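Local coordinates for cytosolic phospholipase A2 delta (PDB 5IZ5), which hydrolyses glycerophospholipids at the sn-2 position in a calcium-dependent manner, with a preference for linoleic acid there, at residues S341-L346 and G387-A392; T574-E579 and P769-N774. The protein carries 3 engineered substitutions. All coordinates share one frame; numbering follows the deposited sequence.

Contact 1: residues S341-L346 and G387-A392; sequences SLYGHL and GPIRYA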
loop_
_atom_site.group_PDB
_atom_site.type_symbol
_atom_site.label_atom_id
_atom_site.label_comp_id
_atom_site.label_asym_id
_atom_site.label_seq_id
_atom_site.Cartn_x
_atom_site.Cartn_y
_atom_site.Cartn_z
ATOM N N SER B 341 -17.266 17.293 8.730
ATOM C CA SER B 341 -16.651 18.591 8.537
ATOM C C SER B 341 -16.212 18.816 7.086
ATOM O O SER B 341 -16.352 19.924 6.559
ATOM C CB SER B 341 -15.461 18.739 9.476
ATOM O OG SER B 341 -14.860 20.014 9.329
ATOM N N LEU B 342 -15.691 17.764 6.450
ATOM C CA LEU B 342 -15.243 17.828 5.061
ATOM C C LEU B 342 -16.400 18.117 4.106
ATOM O O LEU B 342 -16.237 18.862 3.145
ATOM C CB LEU B 342 -14.532 16.527 4.662
ATOM C CG LEU B 342 -13.971 16.425 3.241
ATOM C CD1 LEU B 342 -13.072 17.602 2.886
ATOM C CD2 LEU B 342 -13.201 15.116 3.085
ATOM N N TYR B 343 -17.562 17.528 4.374
ATOM C CA TYR B 343 -18.774 17.849 3.624
ATOM C C TYR B 343 -19.041 19.361 3.653
ATOM O O TYR B 343 -19.362 19.972 2.628
ATOM C CB TYR B 343 -19.985 17.119 4.205
ATOM C CG TYR B 343 -20.239 15.731 3.652
ATOM C CD1 TYR B 343 -20.541 15.543 2.309
ATOM C CD2 TYR B 343 -20.216 14.611 4.482
ATOM C CE1 TYR B 343 -20.798 14.278 1.804
ATOM C CE2 TYR B 343 -20.466 13.343 3.986
ATOM C CZ TYR B 343 -20.756 13.179 2.649
ATOM O OH TYR B 343 -21.003 11.921 2.155
ATOM N N GLY B 344 -18.910 19.947 4.842
ATOM C CA GLY B 344 -19.090 21.380 5.035
ATOM C C GLY B 344 -18.066 22.205 4.285
ATOM O O GLY B 344 -18.415 23.224 3.683
ATOM N N HIS B 345 -16.806 21.766 4.316
ATOM C CA HIS B 345 -15.748 22.446 3.582
ATOM C C HIS B 345 -15.997 22.416 2.076
ATOM O O HIS B 345 -15.742 23.403 1.377
ATOM C CB HIS B 345 -14.380 21.838 3.889
ATOM C CG HIS B 345 -13.896 22.103 5.278
ATOM N ND1 HIS B 345 -14.227 23.241 5.980
ATOM C CD2 HIS B 345 -13.081 21.386 6.085
ATOM C CE1 HIS B 345 -13.646 23.207 7.165
ATOM N NE2 HIS B 345 -12.943 22.093 7.254
ATOM N N LEU B 346 -16.482 21.283 1.580
ATOM C CA LEU B 346 -16.795 21.153 0.164
ATOM C C LEU B 346 -18.003 22.017 -0.220
ATOM O O LEU B 346 -18.018 22.608 -1.297
ATOM C CB LEU B 346 -17.033 19.686 -0.206
ATOM C CG LEU B 346 -15.817 18.752 -0.113
ATOM C CD1 LEU B 346 -16.258 17.308 -0.263
ATOM C CD2 LEU B 346 -14.756 19.090 -1.148
ATOM N N GLY B 387 -27.863 17.493 -1.024
ATOM C CA GLY B 387 -28.416 16.141 -1.147
ATOM C C GLY B 387 -27.581 15.092 -0.422
ATOM O O GLY B 387 -28.074 14.426 0.483
ATOM N N PRO B 388 -26.311 14.928 -0.829
ATOM C CA PRO B 388 -25.371 14.058 -0.117
ATOM C C PRO B 388 -25.215 14.397 1.368
ATOM O O PRO B 388 -25.036 13.489 2.184
ATOM C CB PRO B 388 -24.052 14.285 -0.857
ATOM C CG PRO B 388 -24.457 14.642 -2.239
ATOM C CD PRO B 388 -25.777 15.357 -2.137
ATOM N N ILE B 389 -25.287 15.685 1.707
ATOM C CA ILE B 389 -25.227 16.124 3.105
ATOM C C ILE B 389 -26.364 15.497 3.895
ATOM O O ILE B 389 -26.151 14.942 4.969
ATOM C CB ILE B 389 -25.379 17.654 3.260
ATOM C CG1 ILE B 389 -24.285 18.424 2.515
ATOM C CG2 ILE B 389 -25.381 18.047 4.732
ATOM C CD1 ILE B 389 -22.886 18.171 2.992
ATOM N N ARG B 390 -27.573 15.607 3.353
ATOM C CA ARG B 390 -28.776 15.083 4.000
ATOM C C ARG B 390 -28.657 13.574 4.204
ATOM O O ARG B 390 -28.921 13.053 5.286
ATOM C CB ARG B 390 -30.006 15.399 3.149
ATOM C CG ARG B 390 -31.330 15.081 3.819
ATOM C CD ARG B 390 -32.461 14.975 2.811
ATOM N NE ARG B 390 -33.707 14.555 3.454
ATOM C CZ ARG B 390 -34.805 14.154 2.812
ATOM N NH1 ARG B 390 -34.841 14.103 1.483
ATOM N NH2 ARG B 390 -35.879 13.795 3.507
ATOM N N TYR B 391 -28.256 12.888 3.140
ATOM C CA TYR B 391 -28.028 11.448 3.163
ATOM C C TYR B 391 -27.100 11.070 4.328
ATOM O O TYR B 391 -27.431 10.210 5.141
ATOM C CB TYR B 391 -27.432 11.027 1.817
ATOM C CG TYR B 391 -27.133 9.561 1.653
ATOM C CD1 TYR B 391 -28.055 8.706 1.057
ATOM C CD2 TYR B 391 -25.903 9.035 2.048
ATOM C CE1 TYR B 391 -27.771 7.363 0.883
ATOM C CE2 TYR B 391 -25.610 7.697 1.878
ATOM C CZ TYR B 391 -26.545 6.865 1.297
ATOM O OH TYR B 391 -26.252 5.540 1.127
ATOM N N ALA B 392 -25.955 11.740 4.410
ATOM C CA ALA B 392 -24.970 11.476 5.459
ATOM C C ALA B 392 -25.525 11.774 6.845
ATOM O O ALA B 392 -25.307 11.006 7.781
ATOM C CB ALA B 392 -23.704 12.286 5.218
#
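Y343 and I389 meet where two nearly antiparallel helices of the catalytic alpha/beta domain lie side by side: 341-346 is a turn and a half of helix 335-351, 387-392 comes from helix 386-397, and the segment axes approach to 10.6 Å at 167°. That spacing is bridged by side chains, and Y343 supplies most of the filling from its side.

The contact across the two segments is apolar. I389 extends its CD1 branch against the root of the tyrosine, 3.3 Å from Y343 CB and 3.6 Å from Y343 CD1, a tight fit. The two side chains run past each other in opposite directions, the methyl ending beside the stem of Y343 while the ring continues toward the other helix. Because Y343 CG stands anti to its carbonyl carbon (chi1 -88°), the ring is carried into the space between the backbones. Farther out, Y343 CE1 lies 4.2 Å from P388 CB, and on the other flank of the ring CE2 meets A392, one turn later in the helix. All three aliphatic neighbours approach the ring obliquely.

The polar part lies at the far end of the ring, where the Y343 hydroxyl hydrogen-bonds H373 ND1 on helix 367-375. A leucine in place of Y343 would probably leave that imidazole nitrogen without its phenol partner and leave a gap where the ring now packs on P388 and A392.

Helix 779-794 packs here too, L786 touching both Y343 and I389 and F782 touching I389; T370 and L374 of helix 367-375 pack on Y343 and P388 respectively. At A392 the small side chain lets the ring come close: the methyl CB sits 3.6 Å from Y343 CE2 and 4.1 Å from Y343 OH.

Contact 2: residues T574-E579 and P769-N774; sequences TSSRLE and PYTLSN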
loop_
_atom_site.group_PDB
_atom_site.type_symbol
_atom_site.label_atom_id
_atom_site.label_comp_id
_atom_site.label_asym_id
_atom_site.label_seq_id
_atom_site.Cartn_x
_atom_site.Cartn_y
_atom_site.Cartn_z
ATOM N N THR B 574 -11.284 9.829 31.828
ATOM C CA THR B 574 -10.688 8.748 31.034
ATOM C C THR B 574 -10.747 9.070 29.540
ATOM O O THR B 574 -11.434 10.008 29.126
ATOM C CB THR B 574 -11.405 7.403 31.284
ATOM O OG1 THR B 574 -12.821 7.565 31.117
ATOM C CG2 THR B 574 -11.121 6.897 32.687
ATOM N N SER B 575 -10.022 8.285 28.741
ATOM C CA SER B 575 -9.971 8.477 27.288
ATOM C C SER B 575 -11.350 8.313 26.657
ATOM O O SER B 575 -12.121 7.439 27.048
ATOM C CB SER B 575 -8.993 7.487 26.641
ATOM O OG SER B 575 -9.000 7.609 25.227
ATOM N N SER B 576 -11.645 9.165 25.681
ATOM C CA SER B 576 -12.904 9.098 24.947
ATOM C C SER B 576 -12.838 8.116 23.769
ATOM O O SER B 576 -13.851 7.878 23.112
ATOM C CB SER B 576 -13.274 10.494 24.431
ATOM O OG SER B 576 -12.206 11.066 23.692
ATOM N N ARG B 577 -11.657 7.541 23.525
ATOM C CA ARG B 577 -11.377 6.774 22.305
ATOM C C ARG B 577 -12.309 5.582 22.110
ATOM O O ARG B 577 -12.990 5.492 21.094
ATOM C CB ARG B 577 -9.920 6.295 22.297
ATOM C CG ARG B 577 -9.476 5.634 20.997
ATOM C CD ARG B 577 -7.986 5.330 21.010
ATOM N NE ARG B 577 -7.635 4.365 22.055
ATOM C CZ ARG B 577 -7.498 3.049 21.886
ATOM N NH1 ARG B 577 -7.670 2.478 20.696
ATOM N NH2 ARG B 577 -7.179 2.289 22.927
ATOM N N LEU B 578 -12.340 4.679 23.086
ATOM C CA LEU B 578 -13.145 3.460 22.988
ATOM C C LEU B 578 -14.509 3.614 23.657
ATOM O O LEU B 578 -14.899 2.788 24.485
ATOM C CB LEU B 578 -12.393 2.283 23.610
ATOM C CG LEU B 578 -10.980 2.046 23.084
ATOM C CD1 LEU B 578 -10.362 0.860 23.800
ATOM C CD2 LEU B 578 -10.976 1.835 21.576
ATOM N N GLU B 579 -15.236 4.665 23.290
ATOM C CA GLU B 579 -16.579 4.879 23.815
ATOM C C GLU B 579 -17.532 5.416 22.753
ATOM O O GLU B 579 -17.506 6.593 22.386
ATOM C CB GLU B 579 -16.553 5.770 25.063
ATOM C CG GLU B 579 -16.669 4.971 26.355
ATOM C CD GLU B 579 -16.150 5.717 27.567
ATOM O OE1 GLU B 579 -16.546 6.884 27.765
ATOM O OE2 GLU B 579 -15.352 5.127 28.326
ATOM N N PRO B 769 -19.501 15.331 21.292
ATOM C CA PRO B 769 -20.091 14.293 20.454
ATOM C C PRO B 769 -19.300 13.975 19.172
ATOM O O PRO B 769 -19.757 13.162 18.364
ATOM C CB PRO B 769 -21.446 14.894 20.094
ATOM C CG PRO B 769 -21.158 16.350 19.992
ATOM C CD PRO B 769 -20.100 16.647 21.019
ATOM N N TYR B 770 -18.131 14.587 18.991
ATOM C CA TYR B 770 -17.357 14.428 17.760
ATOM C C TYR B 770 -16.094 13.600 17.981
ATOM O O TYR B 770 -15.135 13.705 17.226
ATOM C CB TYR B 770 -16.998 15.804 17.214
ATOM C CG TYR B 770 -18.195 16.717 17.062
ATOM C CD1 TYR B 770 -19.264 16.356 16.253
ATOM C CD2 TYR B 770 -18.257 17.944 17.722
ATOM C CE1 TYR B 770 -20.363 17.188 16.101
ATOM C CE2 TYR B 770 -19.350 18.786 17.575
ATOM C CZ TYR B 770 -20.401 18.404 16.766
ATOM O OH TYR B 770 -21.484 19.235 16.617
ATOM N N THR B 771 -16.099 12.779 19.022
ATOM C CA THR B 771 -14.952 11.933 19.336
ATOM C C THR B 771 -14.784 10.831 18.276
ATOM O O THR B 771 -15.758 10.404 17.657
ATOM C CB THR B 771 -15.064 11.344 20.766
ATOM O OG1 THR B 771 -13.858 10.647 21.092
ATOM C CG2 THR B 771 -16.246 10.392 20.908
ATOM N N LEU B 772 -13.543 10.384 18.096
ATOM C CA LEU B 772 -13.154 9.481 17.003
ATOM C C LEU B 772 -14.130 8.338 16.756
ATOM O O LEU B 772 -14.602 8.143 15.642
ATOM C CB LEU B 772 -11.766 8.893 17.269
ATOM C CG LEU B 772 -11.149 8.019 16.173
ATOM C CD1 LEU B 772 -10.982 8.792 14.877
ATOM C CD2 LEU B 772 -9.812 7.476 16.650
ATOM N N SER B 773 -14.441 7.587 17.799
ATOM C CA SER B 773 -15.228 6.378 17.615
ATOM C C SER B 773 -16.728 6.600 17.561
ATOM O O SER B 773 -17.439 5.675 17.224
ATOM C CB SER B 773 -14.883 5.340 18.673
ATOM O OG SER B 773 -13.547 4.895 18.499
ATOM N N ASN B 774 -17.225 7.792 17.899
ATOM C CA ASN B 774 -18.665 8.022 17.867
ATOM C C ASN B 774 -19.178 7.981 16.436
ATOM O O ASN B 774 -18.682 8.698 15.574
ATOM C CB ASN B 774 -19.046 9.351 18.524
ATOM C CG ASN B 774 -20.550 9.537 18.640
ATOM O OD1 ASN B 774 -21.321 8.586 18.508
ATOM N ND2 ASN B 774 -20.976 10.769 18.898
HETATM O O HOH W 1 -14.172 8.166 20.305
#
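S773 OG, set anti to its carbonyl carbon (chi1 -66°), swings across to the backbone of R577, while T771 OG1, lying opposite its own backbone N (chi1 -174°), is turned toward S576. These two hydroxyls carry the contact between loops 574-579 and 769-774. S773 OG donates to R577 O over a short 2.7 Å, the C=O...donor angle being 157° and the donor tilted somewhat from the carbonyl plane. S576 OG lies 3.1 Å from T771 OG1, but P568 O competes for the same proton, so that bond is not settled.

Between the two pairs sits a water joined to both loops by three hydrogen bonds: it donates to S576 O at 2.8 Å and to T771 OG1 at 2.6 Å, and accepts from S773 N.

Each loop is also braced on its own side. S575 OG receives R577 N in an ST turn, and T771 to N774 form a type I beta turn closed by N774 N to T771 O at 3.0 Å. N774 ND2 also donates to P769 O, five residues back. Beyond the pair, E567 OE1 bonds both T771 OG1 and L772 N, and R577, whose CB points away from 769-774, salt-bridges D541 through NH2 and hydrogen-bonds N538 through NH1, both on helix 534-543.

The S773 side chain is about 10 Å from that of the nucleophile S365 and 8 Å from substrate-binding G335. Directly between the segments the links are hydroxyls, backbone groups and one water, while the E567 carboxylate also grips T771 OG1; this probably fixes which way the hydroxyl points.

Overall arrangement
Both contacts belong to the phospholipase catalytic domain and come in series along the chain: both segments of contact 1 precede both of contact 2. Their centres are 22 Å apart and their nearest atoms about 8 Å, without touching. Two helices connect them. Helix 335-351, which carries 341-346, starts at substrate-binding G335, and its R337 hydrogen-bonds Y770 O in contact 2. Helix 779-794 touches both, meeting contact 1 and, through L785, Y770. Contact 1 is helix packing farther along the helix that begins at G335, whereas contact 2 joins two loops, with S773 about 10 Å from the S365 side chain, bringing distant parts of the sequence together near the active site.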